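EF-P arginine 32 rhamnosyl-transferase (Pseudomonas putida KT2440, PDB 5NV8) is a rhamnosyltransferase of the EarP family and holds 2'-deoxy-thymidine-beta-L-rhamnose in a pocket. Local coordinates at residues Val192-Leu203 with Pro224-Val234; Leu275-Gly285 with Arg291-His302. All coordinates share one frame; numbering follows the deposited sequence.

Contact 1: Val192-Leu203 with Pro224-Val234; sequences VDLVPGALLISL and PCHLLVPQGRV
The imidazole of H226 packs against the loop that leads into strand 199-203, which meets it at its edge. V195 N donates to H226 ND1 over 3.3 Å, only 6° out of the ring plane, while D193 O meets the same edge at H226 CE1. With chi1 at -161°, CG stands opposite the histidine's own backbone N and the ring is carried out from the sheet to this loop; its other nitrogen, NE2, bonds Q261 of strand 258-263. Histidine suits the place because it can serve polar partners with both nitrogens. V195 CG2 closes on H226 ND1 at 3.4 Å, and L200 runs alongside the histidine, its CD1 3.6 Å from H226 CB. On this same face L228 CD2 packs against V192 CG2 (3.9 Å).

The opposite face, with L199, C225, I201 and L227, is apolar. I201 sends CD1 to C225 SG at 3.8 Å, whereas its CG2 branch takes L227 CD1 at 3.6 Å; two branches of unequal length let one isoleucine serve both neighbours. W214 and L215 of helix 211-220 pack against this layer. Between the faces the parallel strands exchange regular backbone bonds, such as L228 N to I201 O at 2.9 Å. At the two ends a water ties the segments together, G197 O to P224 O at one and L203 O to P230 O at the other. As V195 N is the donor, H226 ND1 acts as acceptor, consistent with a neutral imidazole whose proton is probably on NE2, facing Q261.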
loop_
_atom_site.group_PDB
_atom_site.type_symbol
_atom_site.label_atom_id
_atom_site.label_comp_id
_atom_site.label_asym_id
_atom_site.label_seq_id
_atom_site.Cartn_x
_atom_site.Cartn_y
_atom_site.Cartn_z
ATOM N N VAL A 192 -14.151 6.482 14.055
ATOM C CA VAL A 192 -12.980 6.091 14.832
ATOM C C VAL A 192 -12.777 7.122 15.933
ATOM O O VAL A 192 -12.589 8.312 15.650
ATOM C CB VAL A 192 -11.723 5.980 13.954
ATOM C CG1 VAL A 192 -10.476 5.862 14.818
ATOM C CG2 VAL A 192 -11.837 4.802 12.999
ATOM N N ASP A 193 -12.819 6.670 17.185
ATOM C CA ASP A 193 -12.477 7.498 18.340
ATOM C C ASP A 193 -11.061 7.122 18.760
ATOM O O ASP A 193 -10.851 6.118 19.448
ATOM C CB ASP A 193 -13.474 7.301 19.478
ATOM C CG ASP A 193 -13.342 8.360 20.559
ATOM O OD1 ASP A 193 -12.379 9.154 20.507
ATOM O OD2 ASP A 193 -14.202 8.397 21.465
ATOM N N LEU A 194 -10.092 7.934 18.343
ATOM C CA LEU A 194 -8.685 7.638 18.584
ATOM C C LEU A 194 -8.398 7.544 20.078
ATOM O O LEU A 194 -8.769 8.431 20.853
ATOM C CB LEU A 194 -7.816 8.719 17.936
ATOM C CG LEU A 194 -6.290 8.579 17.886
ATOM C CD1 LEU A 194 -5.628 9.199 19.116
ATOM C CD2 LEU A 194 -5.867 7.126 17.708
ATOM N N VAL A 195 -7.742 6.459 20.481
ATOM C CA VAL A 195 -7.328 6.280 21.871
ATOM C C VAL A 195 -6.197 7.261 22.152
ATOM O O VAL A 195 -5.158 7.209 21.479
ATOM C CB VAL A 195 -6.896 4.830 22.151
ATOM C CG1 VAL A 195 -6.488 4.668 23.605
ATOM C CG2 VAL A 195 -8.012 3.860 21.801
ATOM N N PRO A 196 -6.348 8.164 23.120
ATOM C CA PRO A 196 -5.310 9.178 23.356
ATOM C C PRO A 196 -3.977 8.540 23.722
ATOM O O PRO A 196 -3.911 7.627 24.548
ATOM C CB PRO A 196 -5.880 10.007 24.514
ATOM C CG PRO A 196 -7.352 9.741 24.495
ATOM C CD PRO A 196 -7.500 8.329 24.021
ATOM N N GLY A 197 -2.913 9.029 23.090
ATOM C CA GLY A 197 -1.576 8.521 23.329
ATOM C C GLY A 197 -1.293 7.141 22.779
ATOM O O GLY A 197 -0.262 6.555 23.122
ATOM N N ALA A 198 -2.165 6.603 21.935
ATOM C CA ALA A 198 -2.012 5.254 21.412
ATOM C C ALA A 198 -1.307 5.261 20.061
ATOM O O ALA A 198 -1.472 6.179 19.253
ATOM C CB ALA A 198 -3.369 4.564 21.271
ATOM N N LEU A 199 -0.514 4.215 19.828
ATOM C CA LEU A 199 0.088 3.988 18.520
ATOM C C LEU A 199 -0.977 3.495 17.544
ATOM O O LEU A 199 -1.700 2.540 17.837
ATOM C CB LEU A 199 1.226 2.968 18.631
ATOM C CG LEU A 199 2.139 2.796 17.411
ATOM C CD1 LEU A 199 3.168 3.915 17.340
ATOM C CD2 LEU A 199 2.823 1.432 17.429
ATOM N N LEU A 200 -1.084 4.150 16.387
ATOM C CA LEU A 200 -2.130 3.857 15.411
ATOM C C LEU A 200 -1.519 3.006 14.305
ATOM O O LEU A 200 -0.538 3.418 13.678
ATOM C CB LEU A 200 -2.726 5.153 14.846
ATOM C CG LEU A 200 -4.123 5.147 14.204
ATOM C CD1 LEU A 200 -5.196 4.662 15.181
ATOM C CD2 LEU A 200 -4.512 6.510 13.616
ATOM N N ILE A 201 -2.076 1.815 14.088
ATOM C CA ILE A 201 -1.553 0.831 13.146
ATOM C C ILE A 201 -2.684 0.392 12.229
ATOM O O ILE A 201 -3.728 -0.067 12.705
ATOM C CB ILE A 201 -0.947 -0.391 13.866
ATOM C CG1 ILE A 201 0.212 0.019 14.776
ATOM C CG2 ILE A 201 -0.526 -1.448 12.844
ATOM C CD1 ILE A 201 0.789 -1.155 15.560
ATOM N N SER A 202 -2.494 0.557 10.927
ATOM C CA SER A 202 -3.394 -0.022 9.942
ATOM C C SER A 202 -2.829 -1.358 9.479
ATOM O O SER A 202 -1.621 -1.493 9.262
ATOM C CB SER A 202 -3.606 0.907 8.738
ATOM O OG SER A 202 -2.436 1.031 7.946
ATOM N N LEU A 203 -3.702 -2.351 9.337
ATOM C CA LEU A 203 -3.282 -3.677 8.899
ATOM C C LEU A 203 -4.203 -4.151 7.788
ATOM O O LEU A 203 -5.422 -4.237 7.974
ATOM C CB LEU A 203 -3.270 -4.678 10.060
ATOM C CG LEU A 203 -3.413 -6.151 9.678
ATOM C CD1 LEU A 203 -2.142 -6.634 8.996
ATOM C CD2 LEU A 203 -3.689 -6.995 10.906
ATOM N N PRO A 224 -0.688 1.802 24.918
ATOM C CA PRO A 224 -1.871 1.362 24.172
ATOM C C PRO A 224 -1.630 1.334 22.670
ATOM O O PRO A 224 -0.778 2.041 22.126
ATOM C CB PRO A 224 -2.932 2.404 24.539
ATOM C CG PRO A 224 -2.153 3.613 24.938
ATOM C CD PRO A 224 -0.906 3.093 25.594
ATOM N N CYS A 225 -2.410 0.491 21.998
ATOM C CA CYS A 225 -2.377 0.377 20.546
ATOM C C CYS A 225 -3.799 0.430 20.009
ATOM O O CYS A 225 -4.694 -0.236 20.543
ATOM C CB CYS A 225 -1.688 -0.918 20.100
ATOM S SG CYS A 225 -1.794 -1.256 18.318
ATOM N N HIS A 226 -4.002 1.226 18.959
ATOM C CA HIS A 226 -5.278 1.320 18.256
ATOM C C HIS A 226 -5.073 0.779 16.846
ATOM O O HIS A 226 -4.385 1.403 16.031
ATOM C CB HIS A 226 -5.787 2.760 18.230
ATOM C CG HIS A 226 -7.252 2.878 17.943
ATOM N ND1 HIS A 226 -8.022 3.921 18.413
ATOM C CD2 HIS A 226 -8.090 2.081 17.237
ATOM C CE1 HIS A 226 -9.270 3.761 18.009
ATOM N NE2 HIS A 226 -9.338 2.652 17.293
ATOM N N LEU A 227 -5.666 -0.378 16.565
ATOM C CA LEU A 227 -5.497 -1.067 15.292
ATOM C C LEU A 227 -6.740 -0.876 14.434
ATOM O O LEU A 227 -7.856 -1.174 14.872
ATOM C CB LEU A 227 -5.227 -2.557 15.518
ATOM C CG LEU A 227 -4.966 -3.454 14.304
ATOM C CD1 LEU A 227 -3.578 -3.218 13.742
ATOM C CD2 LEU A 227 -5.145 -4.921 14.671
ATOM N N LEU A 228 -6.544 -0.380 13.217
ATOM C CA LEU A 228 -7.626 -0.152 12.266
ATOM C C LEU A 228 -7.550 -1.213 11.179
ATOM O O LEU A 228 -6.519 -1.358 10.517
ATOM C CB LEU A 228 -7.542 1.255 11.673
ATOM C CG LEU A 228 -7.635 2.388 12.701
ATOM C CD1 LEU A 228 -7.505 3.757 12.041
ATOM C CD2 LEU A 228 -8.904 2.301 13.521
ATOM N N VAL A 229 -8.642 -1.952 10.998
ATOM C CA VAL A 229 -8.674 -3.131 10.151
ATOM C C VAL A 229 -9.808 -2.972 9.141
ATOM O O VAL A 229 -10.978 -3.130 9.464
ATOM C CB VAL A 229 -8.863 -4.415 10.989
ATOM C CG1 VAL A 229 -9.049 -5.618 10.085
ATOM C CG2 VAL A 229 -7.682 -4.613 11.928
ATOM N N PRO A 230 -9.478 -2.643 7.889
ATOM C CA PRO A 230 -10.504 -2.642 6.840
ATOM C C PRO A 230 -11.039 -4.042 6.579
ATOM O O PRO A 230 -10.407 -5.053 6.896
ATOM C CB PRO A 230 -9.756 -2.094 5.616
ATOM C CG PRO A 230 -8.595 -1.330 6.191
ATOM C CD PRO A 230 -8.201 -2.088 7.424
ATOM N N GLN A 231 -12.232 -4.089 5.987
ATOM C CA GLN A 231 -12.878 -5.363 5.688
ATOM C C GLN A 231 -12.065 -6.123 4.647
ATOM O O GLN A 231 -11.804 -5.605 3.556
ATOM C CB GLN A 231 -14.304 -5.132 5.195
ATOM N N GLY A 232 -11.664 -7.344 4.982
ATOM C CA GLY A 232 -10.852 -8.121 4.068
ATOM C C GLY A 232 -10.500 -9.469 4.657
ATOM O O GLY A 232 -11.079 -9.906 5.654
ATOM N N ARG A 233 -9.519 -10.117 4.029
ATOM C CA ARG A 233 -9.075 -11.480 4.321
ATOM C C ARG A 233 -8.382 -11.624 5.679
ATOM O O ARG A 233 -7.857 -12.710 5.964
ATOM C CB ARG A 233 -8.144 -11.953 3.203
ATOM C CG ARG A 233 -8.845 -12.098 1.857
ATOM C CD ARG A 233 -7.873 -12.327 0.707
ATOM N NE ARG A 233 -7.973 -13.684 0.177
ATOM C CZ ARG A 233 -7.115 -14.658 0.456
ATOM N NH1 ARG A 233 -6.074 -14.419 1.243
ATOM N NH2 ARG A 233 -7.287 -15.866 -0.061
ATOM N N VAL A 234 -8.361 -10.598 6.525
ATOM C CA VAL A 234 -7.705 -10.684 7.822
ATOM C C VAL A 234 -8.695 -10.717 8.982
ATOM O O VAL A 234 -8.314 -11.136 10.086
ATOM C CB VAL A 234 -6.695 -9.532 8.010
ATOM C CG1 VAL A 234 -7.416 -8.244 8.356
ATOM C CG2 VAL A 234 -5.656 -9.881 9.072
HETATM O O HOH W 1 0.817 4.238 23.134
HETATM O O HOH W 2 -7.622 -5.496 6.192
#

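Contact 2: Leu275-Gly285 with Arg291-His302; sequences LWSCDFNAVRG and RAQWAGQPMLWH. With TRH (2'-deoxy-thymidine-beta-L-rhamnose), chain B.
Strand 280-284, helix 287-295 and strand 299-302 form a beta-alpha-beta unit, whose parallel strands meet here at the sheet edge. N281 N bonds P298 O, and V283 N takes L300 O at 2.8 Å; the last rungs, toward H302, are weak. A292 CB sets helix 287-295 against V283 CG2 of the strand at 3.7 Å, while A295 CB packs on helix 268-277, between L275 CB and the W276 ring edge at CD1. Alanine suits both positions because its short side chain lets helix 287-295 come close. N281 bridges the turn, its ND2 reaching L275 O and a water shared with A292 O and Q297 O, while OD1 pairs with S202.

Q297, bent back at chi2 (-77°), presents NE2 at 3.2 Å to C278 O, which lies close to the amide plane of Q297. F280 CZ leans on L300 CB at 3.5 Å, and P298 CB comes to the edge of the same ring at CD1.

At the carboxyl ends of the strands, W301 NE1 donates to G285 O at 3.2 Å, close to the indole plane, tying down the backbone beside the ligand. R284 stretches from CG to NE toward the diphosphate, and its NH2 meets TRH O3P at the guanidinium edge over 2.8 Å, nearly straight (170°). G285, without a side chain, brings CA to 3.4 Å from TRH OPP; its positive phi also suits glycine. Ligand binding at the carboxyl ends of parallel strands, beside the following helix, is typical of Rossmann-like folds, including the GT-B glycosyltransferases.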
loop_
_atom_site.group_PDB
_atom_site.type_symbol
_atom_site.label_atom_id
_atom_site.label_comp_id
_atom_site.label_asym_id
_atom_site.label_seq_id
_atom_site.Cartn_x
_atom_site.Cartn_y
_atom_site.Cartn_z
ATOM N N LEU A 275 -3.498 5.712 5.474
ATOM C CA LEU A 275 -2.061 5.475 5.582
ATOM C C LEU A 275 -1.343 6.680 6.177
ATOM O O LEU A 275 -0.473 6.529 7.042
ATOM C CB LEU A 275 -1.478 5.133 4.210
ATOM C CG LEU A 275 -1.968 3.852 3.529
ATOM C CD1 LEU A 275 -1.372 3.732 2.133
ATOM C CD2 LEU A 275 -1.629 2.624 4.366
ATOM N N TRP A 276 -1.701 7.888 5.730
ATOM C CA TRP A 276 -1.073 9.100 6.245
ATOM C C TRP A 276 -1.374 9.333 7.721
ATOM O O TRP A 276 -0.630 10.064 8.382
ATOM C CB TRP A 276 -1.527 10.317 5.432
ATOM C CG TRP A 276 -1.305 10.193 3.952
ATOM C CD1 TRP A 276 -0.468 9.319 3.316
ATOM C CD2 TRP A 276 -1.932 10.967 2.918
ATOM N NE1 TRP A 276 -0.534 9.504 1.956
ATOM C CE2 TRP A 276 -1.427 10.507 1.686
ATOM C CE3 TRP A 276 -2.872 12.005 2.918
ATOM C CZ2 TRP A 276 -1.825 11.050 0.466
ATOM C CZ3 TRP A 276 -3.266 12.542 1.704
ATOM C CH2 TRP A 276 -2.743 12.064 0.496
ATOM N N SER A 277 -2.438 8.726 8.252
ATOM C CA SER A 277 -2.886 9.008 9.610
ATOM C C SER A 277 -2.224 8.128 10.663
ATOM O O SER A 277 -2.084 8.561 11.813
ATOM C CB SER A 277 -4.407 8.852 9.694
ATOM O OG SER A 277 -5.061 9.970 9.111
ATOM N N CYS A 278 -1.807 6.921 10.300
ATOM C CA CYS A 278 -1.295 5.942 11.247
ATOM C C CYS A 278 0.226 6.031 11.362
ATOM O O CYS A 278 0.920 6.487 10.450
ATOM C CB CYS A 278 -1.699 4.529 10.814
ATOM S SG CYS A 278 -3.443 4.302 10.475
ATOM N N ASP A 279 0.743 5.569 12.502
ATOM C CA ASP A 279 2.181 5.557 12.737
ATOM C C ASP A 279 2.861 4.308 12.190
ATOM O O ASP A 279 4.097 4.267 12.139
ATOM C CB ASP A 279 2.469 5.688 14.236
ATOM C CG ASP A 279 1.731 6.853 14.866
ATOM O OD1 ASP A 279 1.944 8.003 14.425
ATOM O OD2 ASP A 279 0.925 6.615 15.790
ATOM N N PHE A 280 2.091 3.301 11.779
ATOM C CA PHE A 280 2.632 2.082 11.192
ATOM C C PHE A 280 1.573 1.479 10.282
ATOM O O PHE A 280 0.425 1.304 10.699
ATOM C CB PHE A 280 3.045 1.079 12.275
ATOM C CG PHE A 280 3.782 -0.118 11.745
ATOM C CD1 PHE A 280 5.102 -0.010 11.337
ATOM C CD2 PHE A 280 3.158 -1.354 11.662
ATOM C CE1 PHE A 280 5.786 -1.111 10.849
ATOM C CE2 PHE A 280 3.836 -2.459 11.177
ATOM C CZ PHE A 280 5.151 -2.336 10.769
ATOM N N ASN A 281 1.954 1.167 9.047
ATOM C CA ASN A 281 1.012 0.696 8.037
ATOM C C ASN A 281 1.453 -0.663 7.515
ATOM O O ASN A 281 2.516 -0.780 6.898
ATOM C CB ASN A 281 0.895 1.699 6.888
ATOM C CG ASN A 281 0.310 3.028 7.332
ATOM O OD1 ASN A 281 -0.874 3.122 7.661
ATOM N ND2 ASN A 281 1.135 4.067 7.323
ATOM N N ALA A 282 0.629 -1.680 7.743
ATOM C CA ALA A 282 0.876 -3.024 7.233
ATOM C C ALA A 282 0.055 -3.208 5.961
ATOM O O ALA A 282 -1.176 -3.288 6.016
ATOM C CB ALA A 282 0.521 -4.076 8.282
ATOM N N VAL A 283 0.737 -3.273 4.817
ATOM C CA VAL A 283 0.067 -3.397 3.525
ATOM C C VAL A 283 0.419 -4.731 2.883
ATOM O O VAL A 283 1.082 -5.575 3.496
ATOM C CB VAL A 283 0.429 -2.228 2.590
ATOM C CG1 VAL A 283 -0.392 -0.992 2.940
ATOM C CG2 VAL A 283 1.921 -1.935 2.663
ATOM N N ARG A 284 -0.009 -4.924 1.638
ATOM C CA ARG A 284 0.160 -6.199 0.952
ATOM C C ARG A 284 0.118 -5.961 -0.552
ATOM O O ARG A 284 -0.085 -4.836 -1.021
ATOM C CB ARG A 284 -0.933 -7.186 1.363
ATOM C CG ARG A 284 -2.286 -6.802 0.800
ATOM C CD ARG A 284 -3.295 -7.924 0.873
ATOM N NE ARG A 284 -4.321 -7.770 -0.154
ATOM C CZ ARG A 284 -5.554 -8.250 -0.053
ATOM N NH1 ARG A 284 -5.917 -8.913 1.036
ATOM N NH2 ARG A 284 -6.424 -8.060 -1.035
ATOM N N GLY A 285 0.308 -7.040 -1.303
ATOM C CA GLY A 285 0.021 -7.011 -2.730
ATOM C C GLY A 285 0.946 -6.084 -3.490
ATOM O O GLY A 285 2.169 -6.096 -3.310
ATOM N N ARG A 291 1.711 2.586 -2.174
ATOM C CA ARG A 291 1.009 3.693 -1.532
ATOM C C ARG A 291 1.553 3.961 -0.133
ATOM O O ARG A 291 1.703 5.120 0.270
ATOM C CB ARG A 291 -0.487 3.396 -1.473
ATOM C CG ARG A 291 -1.173 3.443 -2.823
ATOM C CD ARG A 291 -1.464 4.875 -3.212
ATOM N NE ARG A 291 -0.642 5.316 -4.329
ATOM C CZ ARG A 291 -0.766 6.499 -4.918
ATOM N NH1 ARG A 291 -1.681 7.361 -4.491
ATOM N NH2 ARG A 291 0.024 6.818 -5.934
ATOM N N ALA A 292 1.857 2.903 0.621
ATOM C CA ALA A 292 2.405 3.091 1.959
ATOM C C ALA A 292 3.827 3.629 1.914
ATOM O O ALA A 292 4.268 4.289 2.862
ATOM C CB ALA A 292 2.355 1.777 2.741
ATOM N N GLN A 293 4.562 3.357 0.830
ATOM C CA GLN A 293 5.896 3.931 0.689
ATOM C C GLN A 293 5.821 5.440 0.490
ATOM O O GLN A 293 6.621 6.187 1.066
ATOM C CB GLN A 293 6.643 3.255 -0.465
ATOM C CG GLN A 293 6.995 1.789 -0.200
ATOM C CD GLN A 293 7.655 1.101 -1.386
ATOM O OE1 GLN A 293 8.784 1.422 -1.756
ATOM N NE2 GLN A 293 6.951 0.147 -1.986
ATOM N N TRP A 294 4.861 5.910 -0.314
ATOM C CA TRP A 294 4.631 7.344 -0.442
ATOM C C TRP A 294 4.099 7.958 0.846
ATOM O O TRP A 294 4.300 9.155 1.073
ATOM C CB TRP A 294 3.660 7.640 -1.588
ATOM C CG TRP A 294 4.075 7.090 -2.934
ATOM C CD1 TRP A 294 3.279 6.423 -3.819
ATOM C CD2 TRP A 294 5.375 7.166 -3.546
ATOM N NE1 TRP A 294 3.996 6.079 -4.939
ATOM C CE2 TRP A 294 5.284 6.522 -4.796
ATOM C CE3 TRP A 294 6.601 7.716 -3.159
ATOM C CZ2 TRP A 294 6.374 6.411 -5.659
ATOM C CZ3 TRP A 294 7.680 7.601 -4.014
ATOM C CH2 TRP A 294 7.559 6.955 -5.250
ATOM N N ALA A 295 3.434 7.166 1.695
ATOM C CA ALA A 295 2.944 7.683 2.971
ATOM C C ALA A 295 4.084 8.121 3.886
ATOM O O ALA A 295 3.896 9.013 4.722
ATOM C CB ALA A 295 2.080 6.634 3.671
ATOM N N GLY A 296 5.260 7.506 3.755
ATOM C CA GLY A 296 6.430 7.936 4.495
ATOM C C GLY A 296 6.535 7.451 5.929
ATOM O O GLY A 296 7.501 7.812 6.611
ATOM N N GLN A 297 5.587 6.649 6.411
ATOM C CA GLN A 297 5.627 6.133 7.772
ATOM C C GLN A 297 6.205 4.725 7.799
ATOM O O GLN A 297 6.264 4.049 6.768
ATOM C CB GLN A 297 4.218 6.128 8.381
ATOM C CG GLN A 297 3.477 7.443 8.238
ATOM C CD GLN A 297 3.961 8.490 9.221
ATOM O OE1 GLN A 297 4.996 9.123 9.011
ATOM N NE2 GLN A 297 3.209 8.683 10.301
ATOM N N PRO A 298 6.668 4.255 8.961
ATOM C CA PRO A 298 7.117 2.861 9.065
ATOM C C PRO A 298 6.027 1.904 8.603
ATOM O O PRO A 298 4.842 2.109 8.871
ATOM C CB PRO A 298 7.418 2.698 10.558
ATOM C CG PRO A 298 7.793 4.059 11.004
ATOM C CD PRO A 298 6.940 5.010 10.198
ATOM N N MET A 299 6.432 0.851 7.896
ATOM C CA MET A 299 5.474 0.010 7.195
ATOM C C MET A 299 5.880 -1.455 7.276
ATOM O O MET A 299 6.962 -1.807 7.753
ATOM C CB MET A 299 5.339 0.425 5.725
ATOM C CG MET A 299 6.665 0.745 5.059
ATOM S SD MET A 299 6.451 1.491 3.438
ATOM C CE MET A 299 5.583 0.171 2.603
ATOM N N LEU A 300 4.987 -2.310 6.782
ATOM C CA LEU A 300 5.213 -3.746 6.709
ATOM C C LEU A 300 4.519 -4.280 5.464
ATOM O O LEU A 300 3.445 -3.800 5.093
ATOM C CB LEU A 300 4.689 -4.455 7.961
ATOM C CG LEU A 300 4.988 -5.949 8.090
ATOM C CD1 LEU A 300 6.463 -6.231 7.840
ATOM C CD2 LEU A 300 4.564 -6.453 9.467
ATOM N N TRP A 301 5.136 -5.275 4.829
ATOM C CA TRP A 301 4.673 -5.820 3.560
ATOM C C TRP A 301 4.347 -7.298 3.715
ATOM O O TRP A 301 5.060 -8.033 4.404
ATOM C CB TRP A 301 5.732 -5.628 2.472
ATOM C CG TRP A 301 5.292 -5.980 1.079
ATOM C CD1 TRP A 301 4.018 -5.974 0.586
ATOM C CD2 TRP A 301 6.139 -6.376 -0.008
ATOM N NE1 TRP A 301 4.019 -6.348 -0.737
ATOM C CE2 TRP A 301 5.309 -6.599 -1.125
ATOM C CE3 TRP A 301 7.518 -6.566 -0.141
ATOM C CZ2 TRP A 301 5.813 -7.003 -2.358
ATOM C CZ3 TRP A 301 8.017 -6.966 -1.367
ATOM C CH2 TRP A 301 7.166 -7.181 -2.461
ATOM N N HIS A 302 3.265 -7.725 3.070
ATOM C CA HIS A 302 2.846 -9.126 3.059
ATOM C C HIS A 302 2.652 -9.536 1.602
ATOM O O HIS A 302 1.649 -9.176 0.979
ATOM C CB HIS A 302 1.570 -9.324 3.872
ATOM C CG HIS A 302 1.231 -10.759 4.123
ATOM N ND1 HIS A 302 -0.064 -11.200 4.287
ATOM C CD2 HIS A 302 2.019 -11.853 4.237
ATOM C CE1 HIS A 302 -0.059 -12.504 4.495
ATOM N NE2 HIS A 302 1.193 -12.925 4.471
HETATM O O4P TRH B . -3.453 -8.256 -2.488
HETATM P P2 TRH B . -3.811 -7.109 -3.361
HETATM O O3P TRH B . -5.408 -6.848 -3.397
HETATM O O1 TRH B . -3.304 -7.304 -4.878
HETATM C C1 TRH B . -2.608 -8.523 -5.211
HETATM C C2 TRH B . -2.080 -8.473 -6.652
HETATM O O2 TRH B . -2.985 -7.780 -7.512
HETATM C C3 TRH B . -1.929 -9.894 -7.209
HETATM O O3 TRH B . -3.203 -10.368 -7.662
HETATM C C4 TRH B . -1.425 -10.811 -6.113
HETATM O O4 TRH B . -0.179 -10.297 -5.606
HETATM O OPP TRH B . -3.163 -5.739 -2.799
HETATM P P TRH B . -3.080 -4.454 -3.748
HETATM O O1P TRH B . -2.238 -4.655 -4.953
HETATM O O2P TRH B . -2.541 -3.228 -2.847
HETATM O "O5'" TRH B . -4.590 -4.037 -4.118
HETATM C "C5'" TRH B . -5.398 -3.364 -3.155
HETATM C "C4'" TRH B . -6.139 -2.239 -3.857
HETATM O "O4'" TRH B . -7.306 -1.944 -3.042
HETATM C "C3'" TRH B . -5.295 -0.981 -3.793
HETATM O "O3'" TRH B . -5.856 0.012 -4.660
HETATM C "C2'" TRH B . -5.568 -0.592 -2.358
HETATM C "C1'" TRH B . -7.068 -0.615 -2.517
HETATM N N11 TRH B . -7.825 -0.405 -1.264
HETATM C C21 TRH B . -8.791 0.522 -1.250
HETATM O O21 TRH B . -9.029 1.186 -2.258
HETATM N N31 TRH B . -9.536 0.744 -0.096
HETATM C C41 TRH B . -9.292 0.009 1.058
HETATM O O41 TRH B . -9.963 0.227 2.065
HETATM C C51 TRH B . -8.294 -0.956 1.049
HETATM C C5A TRH B . -8.043 -1.697 2.196
HETATM C C61 TRH B . -7.557 -1.171 -0.113
HETATM O O HOH W 3 -0.423 6.773 0.281
HETATM O O HOH W 4 3.329 4.063 5.452
#

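Overall arrangement
Contacts 1 and 2 each join the two strands of a beta-alpha-beta unit in one mixed sheet, and they meet where strands 199-203 and 280-284 lie side by side; S202 OG meets N281 OD1 and S202 O meets A282 N. Both are largely buried, but contact 2 is nearer the middle of the chain, its centre about 6 Å from the chain centre against about 16 Å, and contact 1 reaches exposed loop residues around P196. In contact 1 polar side-chain chemistry gathers on a histidine far from the diphosphate, and P230 alone brings it to the ligand pocket. Contact 2 adds helix packing and a charged end at the ligand.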